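PDB 6D1P: glycosyl hydrolases family 2, sugar binding domain protein from Bacteroides uniformis str. 3978 T3 ii, which probably hydrolyses O-glycosidic bonds as a family 2 glycoside hydrolase, acting as a beta-glucuronidase of a human gut bacterium. Local coordinates for residues T690-G693 against L698-D701; V612-S615 against P621-H624; E651-V656 against Q661-R666; L556-L561 against L644-C649. One frame throughout, in Å; residues are numbered along the deposited sequence.

Contact 1 of 4, residues T690-G693 against L698-D701; sequences TATG and LRLD
Arg699 crosses Thr692 with its side chain, one step along from Leu698, whose own side chain leads away from the partner strand. The arginine bends at chi2 and brings its guanidinium across the threonine, whose OG1 lies over one face of the group, toward its rim. The gap from Arg699 NH1 to Thr692 OG1 is 3.3 Å, but the angle is too poor for a hydrogen bond, so this is contact over a flat surface. The methyl of the same threonine touches the aliphatic part of the arginine: Thr692 CG2 is 3.5 Å from Arg699 CD. Leu700 forms a hydrogen-bonded antiparallel pair with Gly693, with Leu700 N to Gly693 O at 2.9 Å and nearly straight, and Gly693 N to Leu700 O at 3.1 Å and more bent. Asp701 faces Thr692 in a non-hydrogen-bonded pair, and the two side chains lie next to each other, pointing the same way. With OG1 anti to the carbonyl carbon (chi1 -61°), Thr692 donates to Asp701 OD1 at 3.1 Å, nearly along the C-O direction of that oxygen. The same OD1 is 3.1 Å from Arg699 NE, well out of the guanidinium plane, so that attraction is one of charge alone. On the backbone, Asp701 CA gives a CA-H...O contact to Ala691 O. The two segments form a beta hairpin of strands 685-695 and 698-709. Strand 651-656 flanks 685-695 on its other edge, with Phe655 against Thr692, while Leu623 and Ile625 cover Ala691 and Pro621 packs on Leu700.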
loop_
_atom_site.group_PDB
_atom_site.type_symbol
_atom_site.label_atom_id
_atom_site.label_comp_id
_atom_site.label_asym_id
_atom_site.label_seq_id
_atom_site.Cartn_x
_atom_site.Cartn_y
_atom_site.Cartn_z
ATOM N N THR A 690 32.207 -15.917 -36.657
ATOM C CA THR A 690 32.729 -14.565 -36.715
ATOM C C THR A 690 32.330 -13.930 -38.031
ATOM O O THR A 690 32.003 -14.611 -39.004
ATOM C CB THR A 690 34.250 -14.538 -36.576
ATOM O OG1 THR A 690 34.827 -15.195 -37.710
ATOM C CG2 THR A 690 34.679 -15.239 -35.298
ATOM N N ALA A 691 32.405 -12.606 -38.048
ATOM C CA ALA A 691 32.067 -11.815 -39.214
ATOM C C ALA A 691 33.020 -10.644 -39.317
ATOM O O ALA A 691 33.426 -10.059 -38.306
ATOM C CB ALA A 691 30.620 -11.288 -39.157
ATOM N N THR A 692 33.361 -10.300 -40.554
ATOM C CA THR A 692 34.105 -9.088 -40.835
ATOM C C THR A 692 33.376 -8.305 -41.918
ATOM O O THR A 692 33.010 -8.853 -42.964
ATOM C CB THR A 692 35.547 -9.405 -41.249
ATOM O OG1 THR A 692 36.203 -10.085 -40.172
ATOM C CG2 THR A 692 36.300 -8.124 -41.563
ATOM N N GLY A 693 33.128 -7.041 -41.640
ATOM C CA GLY A 693 32.500 -6.148 -42.583
ATOM C C GLY A 693 33.549 -5.168 -43.054
ATOM O O GLY A 693 34.457 -4.797 -42.302
ATOM N N LEU A 698 37.880 0.563 -43.280
ATOM C CA LEU A 698 37.420 0.153 -41.955
ATOM C C LEU A 698 37.144 -1.345 -41.995
ATOM O O LEU A 698 36.265 -1.803 -42.731
ATOM C CB LEU A 698 36.176 0.945 -41.541
ATOM C CG LEU A 698 36.086 2.421 -41.967
ATOM C CD1 LEU A 698 34.750 3.052 -41.572
ATOM C CD2 LEU A 698 37.261 3.259 -41.450
ATOM N N ARG A 699 37.926 -2.118 -41.252
ATOM C CA ARG A 699 37.639 -3.533 -41.043
ATOM C C ARG A 699 36.894 -3.640 -39.721
ATOM O O ARG A 699 37.434 -3.295 -38.668
ATOM C CB ARG A 699 38.907 -4.389 -41.043
ATOM C CG ARG A 699 38.795 -5.627 -40.141
ATOM C CD ARG A 699 39.441 -6.885 -40.727
ATOM N NE ARG A 699 39.649 -7.918 -39.703
ATOM C CZ ARG A 699 39.603 -9.235 -39.928
ATOM N NH1 ARG A 699 39.327 -9.699 -41.143
ATOM N NH2 ARG A 699 39.810 -10.096 -38.929
ATOM N N LEU A 700 35.645 -4.073 -39.778
ATOM C CA LEU A 700 34.848 -4.262 -38.577
ATOM C C LEU A 700 34.763 -5.753 -38.254
ATOM O O LEU A 700 34.905 -6.603 -39.136
ATOM C CB LEU A 700 33.456 -3.650 -38.751
ATOM C CG LEU A 700 33.394 -2.158 -38.401
ATOM C CD1 LEU A 700 34.037 -1.288 -39.471
ATOM C CD2 LEU A 700 31.974 -1.719 -38.173
ATOM N N ASP A 701 34.566 -6.070 -36.976
ATOM C CA ASP A 701 34.589 -7.458 -36.544
ATOM C C ASP A 701 33.488 -7.687 -35.527
ATOM O O ASP A 701 33.152 -6.793 -34.753
ATOM C CB ASP A 701 35.942 -7.851 -35.914
ATOM C CG ASP A 701 37.124 -7.615 -36.847
ATOM O OD1 ASP A 701 37.051 -8.016 -38.030
ATOM O OD2 ASP A 701 38.133 -7.026 -36.389
#

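Contact 2 of 4, residues V612-S615 against P621-H624; sequences VFQS and PMLH
Met622 carries the whole of this contact, reaching from its loop to the side of helix 609-617, where Gln614 and Ser615 receive it. The methionine chain is folded: CG sits between its backbone N and carbonyl carbon (chi1 54°), and two further bends at chi2 and chi3 turn the thioether and methyl toward the helix. Gln614 does the opposite, with CG trans to N (chi1 -169°) and a straight run beyond it, and the two side chains pass each other at a slant. Their aliphatic parts meet where Gln614 CG lies 4.1 Å from Met622 CG. Further out, the methyl Met622 CE comes to 3.5 Å from Gln614 OE1, with Met622 CG at 4.0 Å from the same oxygen. The sulfur goes to the next residue along the helix. Met622 SD is 3.7 Å from Ser615 CA and 3.8 Å from Ser615 CB, so it rests on carbon and not on the hydroxyl. That hydroxyl turns back on its own helix, where Ser615 OG donates to Val612 O at 2.8 Å, with a weak second link to Tyr611 O. At the other end of the Gln614 amide, NE2 bonds to Glu355 O. Met622 itself is fixed by its main chain, bonded to the side chains of Asn648 and Ser647. The join between helix 609-617 and the chain entering strand 623-625 is therefore one of van der Waals contact: Gln614 NE2 and Ser615 OG bond to other partners, and the thioether and methyl of Met622 contribute non-directional contact to the helix side.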
loop_
_atom_site.group_PDB
_atom_site.type_symbol
_atom_site.label_atom_id
_atom_site.label_comp_id
_atom_site.label_asym_id
_atom_site.label_seq_id
_atom_site.Cartn_x
_atom_site.Cartn_y
_atom_site.Cartn_z
ATOM N N VAL A 612 19.024 -4.307 -35.890
ATOM C CA VAL A 612 18.287 -4.292 -37.144
ATOM C C VAL A 612 18.010 -2.858 -37.559
ATOM O O VAL A 612 18.324 -2.454 -38.685
ATOM C CB VAL A 612 16.995 -5.107 -37.022
ATOM C CG1 VAL A 612 16.201 -4.985 -38.293
ATOM C CG2 VAL A 612 17.333 -6.560 -36.712
ATOM N N PHE A 613 17.473 -2.053 -36.636
ATOM C CA PHE A 613 17.249 -0.636 -36.937
ATOM C C PHE A 613 18.560 0.077 -37.220
ATOM O O PHE A 613 18.645 0.891 -38.150
ATOM C CB PHE A 613 16.512 0.070 -35.788
ATOM C CG PHE A 613 15.015 -0.157 -35.793
ATOM C CD1 PHE A 613 14.192 0.562 -36.649
ATOM C CD2 PHE A 613 14.439 -1.106 -34.964
ATOM C CE1 PHE A 613 12.840 0.343 -36.687
ATOM C CE2 PHE A 613 13.061 -1.324 -34.982
ATOM C CZ PHE A 613 12.263 -0.601 -35.846
ATOM N N GLN A 614 19.590 -0.197 -36.416
ATOM C CA GLN A 614 20.839 0.536 -36.567
ATOM C C GLN A 614 21.458 0.254 -37.929
ATOM O O GLN A 614 21.930 1.175 -38.607
ATOM C CB GLN A 614 21.811 0.174 -35.448
ATOM C CG GLN A 614 23.043 1.082 -35.349
ATOM C CD GLN A 614 23.901 0.758 -34.123
ATOM O OE1 GLN A 614 24.307 -0.392 -33.919
ATOM N NE2 GLN A 614 24.160 1.774 -33.295
ATOM N N SER A 615 21.403 -1.003 -38.367
ATOM C CA SER A 615 21.993 -1.371 -39.640
ATOM C C SER A 615 21.307 -0.675 -40.810
ATOM O O SER A 615 21.934 -0.498 -41.857
ATOM C CB SER A 615 21.933 -2.883 -39.824
ATOM O OG SER A 615 20.605 -3.308 -40.001
ATOM N N PRO A 621 29.519 2.988 -39.389
ATOM C CA PRO A 621 29.707 1.573 -39.715
ATOM C C PRO A 621 29.560 0.681 -38.489
ATOM O O PRO A 621 30.080 0.979 -37.412
ATOM C CB PRO A 621 31.127 1.535 -40.286
ATOM C CG PRO A 621 31.319 2.903 -40.860
ATOM C CD PRO A 621 30.582 3.838 -39.948
ATOM N N MET A 622 28.815 -0.408 -38.663
ATOM C CA MET A 622 28.563 -1.363 -37.603
ATOM C C MET A 622 28.322 -2.715 -38.247
ATOM O O MET A 622 28.087 -2.823 -39.455
ATOM C CB MET A 622 27.372 -0.957 -36.713
ATOM C CG MET A 622 26.056 -0.681 -37.476
ATOM S SD MET A 622 25.193 -2.178 -38.012
ATOM C CE MET A 622 24.610 -2.843 -36.459
ATOM N N LEU A 623 28.371 -3.739 -37.409
ATOM C CA LEU A 623 28.258 -5.131 -37.803
ATOM C C LEU A 623 27.762 -5.885 -36.574
ATOM O O LEU A 623 28.355 -5.749 -35.500
ATOM C CB LEU A 623 29.619 -5.662 -38.267
ATOM C CG LEU A 623 29.793 -7.120 -38.675
ATOM C CD1 LEU A 623 29.073 -7.393 -39.978
ATOM C CD2 LEU A 623 31.280 -7.443 -38.818
ATOM N N HIS A 624 26.671 -6.643 -36.712
ATOM C CA HIS A 624 26.105 -7.389 -35.588
ATOM C C HIS A 624 25.600 -8.722 -36.099
ATOM O O HIS A 624 24.615 -8.774 -36.838
ATOM C CB HIS A 624 24.962 -6.630 -34.897
ATOM C CG HIS A 624 24.351 -7.374 -33.731
ATOM N ND1 HIS A 624 24.729 -7.156 -32.420
ATOM C CD2 HIS A 624 23.402 -8.338 -33.690
ATOM C CE1 HIS A 624 24.031 -7.945 -31.622
ATOM N NE2 HIS A 624 23.221 -8.676 -32.367
#

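Contact 3 of 4, residues E651-V656 against Q661-R666; sequences EVELFV and QGRKKR
Glu651 and Arg663 find each other through two unusual torsions. The glutamate's chi1 is -100°, away from any staggered value, and its extended chain runs over the neighbouring strand; the arginine bends at chi2 (148°) and rises to cross it roughly at right angles. Glu651 OE1 touches Arg663 CG at 3.2 Å and forms a long salt bridge to Arg663 NE at 3.5 Å. OE1 approaches the guanidinium obliquely, and the carboxylate and guanidinium planes are 40° apart. Beyond this pair Arg663 makes a cation-pi contact with Tyr694, and Glu653, beside it on the same face, bonds weakly to the Tyr694 hydroxyl. The hairpin itself is carried by the backbone: Val652 N to Lys664 O and Lys664 N to Val652 O are both 3.0 Å. Toward the turn the register slips by one residue, and Leu654 O is met by Gln661 N at 2.8 Å. Gly662, whose backbone angles call for glycine, lies at this slip. Near the turn Val656 CG2 packs on Gln661 CG at 3.6 Å. The two faces differ in their chemistry. Glu651 and Arg663 put a loose charge pair on theirs, attraction without tight directional bonds; the face of Val652 and Leu654 is largely apolar, with Lys664 at its rim bonded to Arg677 O and making a cation-pi contact with Trp678.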
loop_
_atom_site.group_PDB
_atom_site.type_symbol
_atom_site.label_atom_id
_atom_site.label_comp_id
_atom_site.label_asym_id
_atom_site.label_seq_id
_atom_site.Cartn_x
_atom_site.Cartn_y
_atom_site.Cartn_z
ATOM N N GLU A 651 30.053 -4.755 -47.630
ATOM C CA GLU A 651 30.415 -6.158 -47.761
ATOM C C GLU A 651 30.726 -6.730 -46.392
ATOM O O GLU A 651 31.347 -6.071 -45.552
ATOM C CB GLU A 651 31.640 -6.371 -48.653
ATOM C CG GLU A 651 31.327 -6.809 -50.068
ATOM C CD GLU A 651 32.596 -7.115 -50.860
ATOM O OE1 GLU A 651 32.718 -8.246 -51.388
ATOM O OE2 GLU A 651 33.476 -6.220 -50.931
ATOM N N VAL A 652 30.320 -7.973 -46.194
ATOM C CA VAL A 652 30.482 -8.662 -44.927
ATOM C C VAL A 652 30.894 -10.080 -45.242
ATOM O O VAL A 652 30.273 -10.735 -46.086
ATOM C CB VAL A 652 29.185 -8.661 -44.088
ATOM C CG1 VAL A 652 29.321 -9.608 -42.906
ATOM C CG2 VAL A 652 28.855 -7.250 -43.640
ATOM N N GLU A 653 31.931 -10.558 -44.571
ATOM C CA GLU A 653 32.345 -11.943 -44.691
ATOM C C GLU A 653 32.080 -12.676 -43.382
ATOM O O GLU A 653 32.400 -12.171 -42.297
ATOM C CB GLU A 653 33.819 -12.049 -45.083
ATOM C CG GLU A 653 34.275 -13.491 -45.225
ATOM C CD GLU A 653 35.573 -13.648 -46.006
ATOM O OE1 GLU A 653 35.797 -14.788 -46.474
ATOM O OE2 GLU A 653 36.338 -12.651 -46.148
ATOM N N LEU A 654 31.501 -13.867 -43.499
ATOM C CA LEU A 654 31.191 -14.717 -42.368
ATOM C C LEU A 654 32.223 -15.828 -42.277
ATOM O O LEU A 654 32.653 -16.375 -43.297
ATOM C CB LEU A 654 29.791 -15.319 -42.510
ATOM C CG LEU A 654 29.277 -16.001 -41.246
ATOM C CD1 LEU A 654 28.949 -14.953 -40.190
ATOM C CD2 LEU A 654 28.081 -16.894 -41.546
ATOM N N PHE A 655 32.619 -16.156 -41.052
ATOM C CA PHE A 655 33.493 -17.291 -40.802
ATOM C C PHE A 655 32.830 -18.172 -39.761
ATOM O O PHE A 655 32.347 -17.671 -38.738
ATOM C CB PHE A 655 34.878 -16.866 -40.302
ATOM C CG PHE A 655 35.559 -15.827 -41.147
ATOM C CD1 PHE A 655 36.476 -16.198 -42.123
ATOM C CD2 PHE A 655 35.334 -14.478 -40.923
ATOM C CE1 PHE A 655 37.125 -15.232 -42.889
ATOM C CE2 PHE A 655 35.972 -13.507 -41.692
ATOM C CZ PHE A 655 36.870 -13.889 -42.673
ATOM N N VAL A 656 32.814 -19.474 -40.018
ATOM C CA VAL A 656 32.292 -20.460 -39.087
ATOM C C VAL A 656 33.411 -21.449 -38.768
ATOM O O VAL A 656 33.938 -22.114 -39.674
ATOM C CB VAL A 656 31.059 -21.170 -39.656
ATOM C CG1 VAL A 656 30.509 -22.174 -38.644
ATOM C CG2 VAL A 656 30.018 -20.133 -40.017
ATOM N N GLN A 661 32.860 -18.507 -45.147
ATOM C CA GLN A 661 31.616 -18.925 -45.779
ATOM C C GLN A 661 31.220 -18.029 -46.948
ATOM O O GLN A 661 30.155 -18.242 -47.546
ATOM C CB GLN A 661 30.490 -18.964 -44.740
ATOM C CG GLN A 661 30.784 -19.884 -43.567
ATOM C CD GLN A 661 30.956 -21.342 -43.973
ATOM O OE1 GLN A 661 32.040 -21.927 -43.819
ATOM N NE2 GLN A 661 29.878 -21.949 -44.464
ATOM N N GLY A 662 32.046 -17.036 -47.287
ATOM C CA GLY A 662 31.789 -16.183 -48.430
ATOM C C GLY A 662 31.642 -14.715 -48.077
ATOM O O GLY A 662 31.078 -14.353 -47.038
ATOM N N ARG A 663 32.174 -13.863 -48.934
ATOM C CA ARG A 663 31.921 -12.432 -48.868
ATOM C C ARG A 663 30.612 -12.137 -49.597
ATOM O O ARG A 663 30.368 -12.664 -50.687
ATOM C CB ARG A 663 33.093 -11.682 -49.504
ATOM C CG ARG A 663 33.378 -10.306 -48.965
ATOM C CD ARG A 663 34.873 -10.035 -49.060
ATOM N NE ARG A 663 35.192 -8.612 -48.995
ATOM C CZ ARG A 663 36.424 -8.132 -48.825
ATOM N NH1 ARG A 663 37.451 -8.968 -48.686
ATOM N NH2 ARG A 663 36.627 -6.818 -48.783
ATOM N N LYS A 664 29.738 -11.348 -48.971
ATOM C CA LYS A 664 28.446 -11.031 -49.561
ATOM C C LYS A 664 28.211 -9.534 -49.515
ATOM O O LYS A 664 28.750 -8.821 -48.665
ATOM C CB LYS A 664 27.293 -11.770 -48.888
ATOM C CG LYS A 664 27.321 -13.258 -49.139
ATOM C CD LYS A 664 26.051 -13.944 -48.669
ATOM C CE LYS A 664 26.128 -15.441 -48.903
ATOM N NZ LYS A 664 24.890 -16.163 -48.485
ATOM N N LYS A 665 27.448 -9.061 -50.486
ATOM C CA LYS A 665 27.192 -7.643 -50.649
ATOM C C LYS A 665 25.857 -7.308 -50.001
ATOM O O LYS A 665 24.910 -8.105 -50.044
ATOM C CB LYS A 665 27.200 -7.254 -52.131
ATOM C CG LYS A 665 27.018 -5.752 -52.372
ATOM C CD LYS A 665 27.008 -5.376 -53.880
ATOM C CE LYS A 665 25.652 -4.816 -54.344
ATOM N NZ LYS A 665 24.646 -5.877 -54.680
ATOM N N ARG A 666 25.803 -6.137 -49.377
ATOM C CA ARG A 666 24.597 -5.715 -48.685
ATOM C C ARG A 666 23.568 -5.197 -49.689
ATOM O O ARG A 666 23.873 -4.349 -50.539
ATOM C CB ARG A 666 24.914 -4.641 -47.635
ATOM C CG ARG A 666 23.739 -4.386 -46.683
ATOM C CD ARG A 666 23.880 -3.094 -45.872
ATOM N NE ARG A 666 22.701 -2.876 -45.029
ATOM C CZ ARG A 666 21.569 -2.305 -45.443
ATOM N NH1 ARG A 666 21.449 -1.872 -46.697
ATOM N NH2 ARG A 666 20.554 -2.172 -44.607
#

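Contact 4 of 4, residues L556-L561 against L644-C649; sequences LFDWHL and LVYSNC
Asp558 and Tyr646 cross at a slant, and their polar ends make a single close contact; the packing is tight at that point alone. Tyr646 OH donates to Asp558 OD1 at 2.9 Å, approaching from above the carboxylate plane, 38° out of it. The carboxylate comes up to the edge of the ring, near the ring's own plane, with the two flat groups 75° apart. Asp558 OD1 also lies 3.5 Å from Tyr646 CE1, and Asp558 CG is 3.9 Å from the same carbon, so the acid lies along the edge of the ring by its hydroxyl. Holding CG trans to the backbone N (chi1 -168°) sends this carboxylate out from the helix toward the strand. Beyond this pair the two segments do not touch; their closest alpha carbons, Asp558 CA and Tyr646 CA, are 9.4 Å apart. Ile554 and Ser615 are neighbours of the tyrosine, Phe671 and Pro672 of the aspartate. Both residues are buried, so the looser side faces protein rather than solvent. Further along the strand segment, Ser647 OG accepts from Cys649 N at 2.7 Å in an ST turn. Asp558 OD1 takes a second donor, Ala673 N, beside the tyrosine hydroxyl, and OD2 bonds to the Tyr616 hydroxyl. Two donors at one oxygen and a hydroxyl at the other would be consistent with an ionised carboxylate, which ties helix 550-564 of the TIM-barrel region to the beta domain that follows through polar bonds set among apolar neighbours such as Ile554.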
loop_
_atom_site.group_PDB
_atom_site.type_symbol
_atom_site.label_atom_id
_atom_site.label_comp_id
_atom_site.label_asym_id
_atom_site.label_seq_id
_atom_site.Cartn_x
_atom_site.Cartn_y
_atom_site.Cartn_z
ATOM N N LEU A 556 10.184 -8.915 -38.672
ATOM C CA LEU A 556 9.126 -7.927 -38.877
ATOM C C LEU A 556 9.711 -6.538 -39.037
ATOM O O LEU A 556 9.285 -5.780 -39.920
ATOM C CB LEU A 556 8.115 -7.953 -37.721
ATOM C CG LEU A 556 6.881 -7.020 -37.760
ATOM C CD1 LEU A 556 5.763 -7.576 -36.871
ATOM C CD2 LEU A 556 7.195 -5.577 -37.330
ATOM N N PHE A 557 10.683 -6.181 -38.188
ATOM C CA PHE A 557 11.341 -4.887 -38.331
ATOM C C PHE A 557 12.085 -4.811 -39.662
ATOM O O PHE A 557 12.015 -3.802 -40.375
ATOM C CB PHE A 557 12.325 -4.654 -37.182
ATOM C CG PHE A 557 11.685 -4.445 -35.832
ATOM C CD1 PHE A 557 10.588 -3.618 -35.677
ATOM C CD2 PHE A 557 12.227 -5.064 -34.702
ATOM C CE1 PHE A 557 10.014 -3.412 -34.416
ATOM C CE2 PHE A 557 11.680 -4.875 -33.446
ATOM C CZ PHE A 557 10.565 -4.050 -33.292
ATOM N N ASP A 558 12.819 -5.876 -39.993
ATOM C CA ASP A 558 13.582 -5.957 -41.235
ATOM C C ASP A 558 12.684 -5.671 -42.436
ATOM O O ASP A 558 12.923 -4.733 -43.205
ATOM C CB ASP A 558 14.214 -7.355 -41.326
ATOM C CG ASP A 558 15.265 -7.475 -42.418
ATOM O OD1 ASP A 558 15.944 -8.515 -42.438
ATOM O OD2 ASP A 558 15.428 -6.557 -43.244
ATOM N N TRP A 559 11.599 -6.441 -42.566
ATOM C CA TRP A 559 10.645 -6.236 -43.651
ATOM C C TRP A 559 10.174 -4.783 -43.735
ATOM O O TRP A 559 10.329 -4.126 -44.773
ATOM C CB TRP A 559 9.447 -7.166 -43.486
ATOM C CG TRP A 559 8.625 -7.128 -44.706
ATOM C CD1 TRP A 559 7.655 -6.207 -45.020
ATOM C CD2 TRP A 559 8.745 -7.992 -45.845
ATOM N NE1 TRP A 559 7.141 -6.471 -46.268
ATOM C CE2 TRP A 559 7.791 -7.558 -46.801
ATOM C CE3 TRP A 559 9.553 -9.104 -46.146
ATOM C CZ2 TRP A 559 7.618 -8.203 -48.041
ATOM C CZ3 TRP A 559 9.378 -9.745 -47.384
ATOM C CH2 TRP A 559 8.424 -9.285 -48.313
ATOM N N HIS A 560 9.579 -4.268 -42.650
ATOM C CA HIS A 560 9.091 -2.890 -42.665
ATOM C C HIS A 560 10.160 -1.936 -43.170
ATOM O O HIS A 560 9.889 -1.077 -44.020
ATOM C CB HIS A 560 8.640 -2.454 -41.267
ATOM C CG HIS A 560 7.262 -2.900 -40.892
ATOM N ND1 HIS A 560 6.973 -4.187 -40.495
ATOM C CD2 HIS A 560 6.096 -2.215 -40.821
ATOM C CE1 HIS A 560 5.686 -4.282 -40.208
ATOM N NE2 HIS A 560 5.130 -3.099 -40.402
ATOM N N LEU A 561 11.388 -2.075 -42.652
ATOM C CA LEU A 561 12.446 -1.124 -42.989
ATOM C C LEU A 561 12.840 -1.222 -44.460
ATOM O O LEU A 561 13.117 -0.201 -45.108
ATOM C CB LEU A 561 13.661 -1.351 -42.091
ATOM C CG LEU A 561 13.472 -0.933 -40.625
ATOM C CD1 LEU A 561 14.640 -1.384 -39.772
ATOM C CD2 LEU A 561 13.302 0.569 -40.524
ATOM N N LEU A 644 21.966 -14.840 -39.687
ATOM C CA LEU A 644 21.698 -13.514 -40.231
ATOM C C LEU A 644 22.653 -12.505 -39.614
ATOM O O LEU A 644 23.020 -12.609 -38.445
ATOM C CB LEU A 644 20.253 -13.075 -39.961
ATOM C CG LEU A 644 19.144 -14.097 -40.211
ATOM C CD1 LEU A 644 17.790 -13.642 -39.586
ATOM C CD2 LEU A 644 19.001 -14.406 -41.694
ATOM N N VAL A 645 23.044 -11.512 -40.392
ATOM C CA VAL A 645 23.927 -10.471 -39.892
ATOM C C VAL A 645 23.303 -9.127 -40.206
ATOM O O VAL A 645 22.798 -8.911 -41.314
ATOM C CB VAL A 645 25.336 -10.570 -40.501
ATOM C CG1 VAL A 645 26.176 -9.423 -40.010
ATOM C CG2 VAL A 645 25.983 -11.893 -40.122
ATOM N N TYR A 646 23.335 -8.225 -39.244
ATOM C CA TYR A 646 22.763 -6.902 -39.445
ATOM C C TYR A 646 23.920 -5.912 -39.451
ATOM O O TYR A 646 24.507 -5.603 -38.410
ATOM C CB TYR A 646 21.665 -6.607 -38.409
ATOM C CG TYR A 646 20.427 -7.397 -38.789
ATOM C CD1 TYR A 646 19.478 -6.863 -39.678
ATOM C CD2 TYR A 646 20.255 -8.714 -38.356
ATOM C CE1 TYR A 646 18.369 -7.604 -40.077
ATOM C CE2 TYR A 646 19.157 -9.461 -38.756
ATOM C CZ TYR A 646 18.223 -8.898 -39.627
ATOM O OH TYR A 646 17.141 -9.638 -40.024
ATOM N N SER A 647 24.259 -5.442 -40.650
ATOM C CA SER A 647 25.337 -4.491 -40.838
ATOM C C SER A 647 24.925 -3.475 -41.892
ATOM O O SER A 647 24.159 -3.789 -42.806
ATOM C CB SER A 647 26.630 -5.224 -41.249
ATOM O OG SER A 647 27.601 -4.316 -41.743
ATOM N N ASN A 648 25.419 -2.243 -41.739
ATOM C CA ASN A 648 25.384 -1.240 -42.792
ATOM C C ASN A 648 26.686 -1.191 -43.595
ATOM O O ASN A 648 26.904 -0.227 -44.338
ATOM C CB ASN A 648 25.092 0.143 -42.206
ATOM C CG ASN A 648 26.022 0.493 -41.066
ATOM O OD1 ASN A 648 26.891 -0.307 -40.682
ATOM N ND2 ASN A 648 25.854 1.689 -40.519
ATOM N N CYS A 649 27.569 -2.180 -43.425
ATOM C CA CYS A 649 28.785 -2.245 -44.229
ATOM C C CYS A 649 28.452 -2.787 -45.619
ATOM O O CYS A 649 27.638 -3.711 -45.740
ATOM C CB CYS A 649 29.841 -3.137 -43.558
ATOM S SG CYS A 649 30.703 -2.406 -42.114
#

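How the contacts relate
Contacts 1 and 3 are hairpins of one sheet, joined where strand 685-695 lies beside strand 651-656; both are partly buried, and each has an acid and an arginine close together beside its backbone ladder. Contacts 2 and 4 instead bring barrel-region helices against the three-stranded sheet or the loop entering it, where strands 623-625 and 641-647 pair. Contact 4 is fully buried and rests on one hydrogen bond; contact 2, nested inside the loop closed by contact 4, is apolar and partly buried. Their centres are about 8 Å apart, and Ser647 OG of contact 4 bonds to Met622 O of contact 2. Leu623 packs against Ala691 and Val652, linking the two sheets, and Arg666 of contact 3 bonds to Ser647 O.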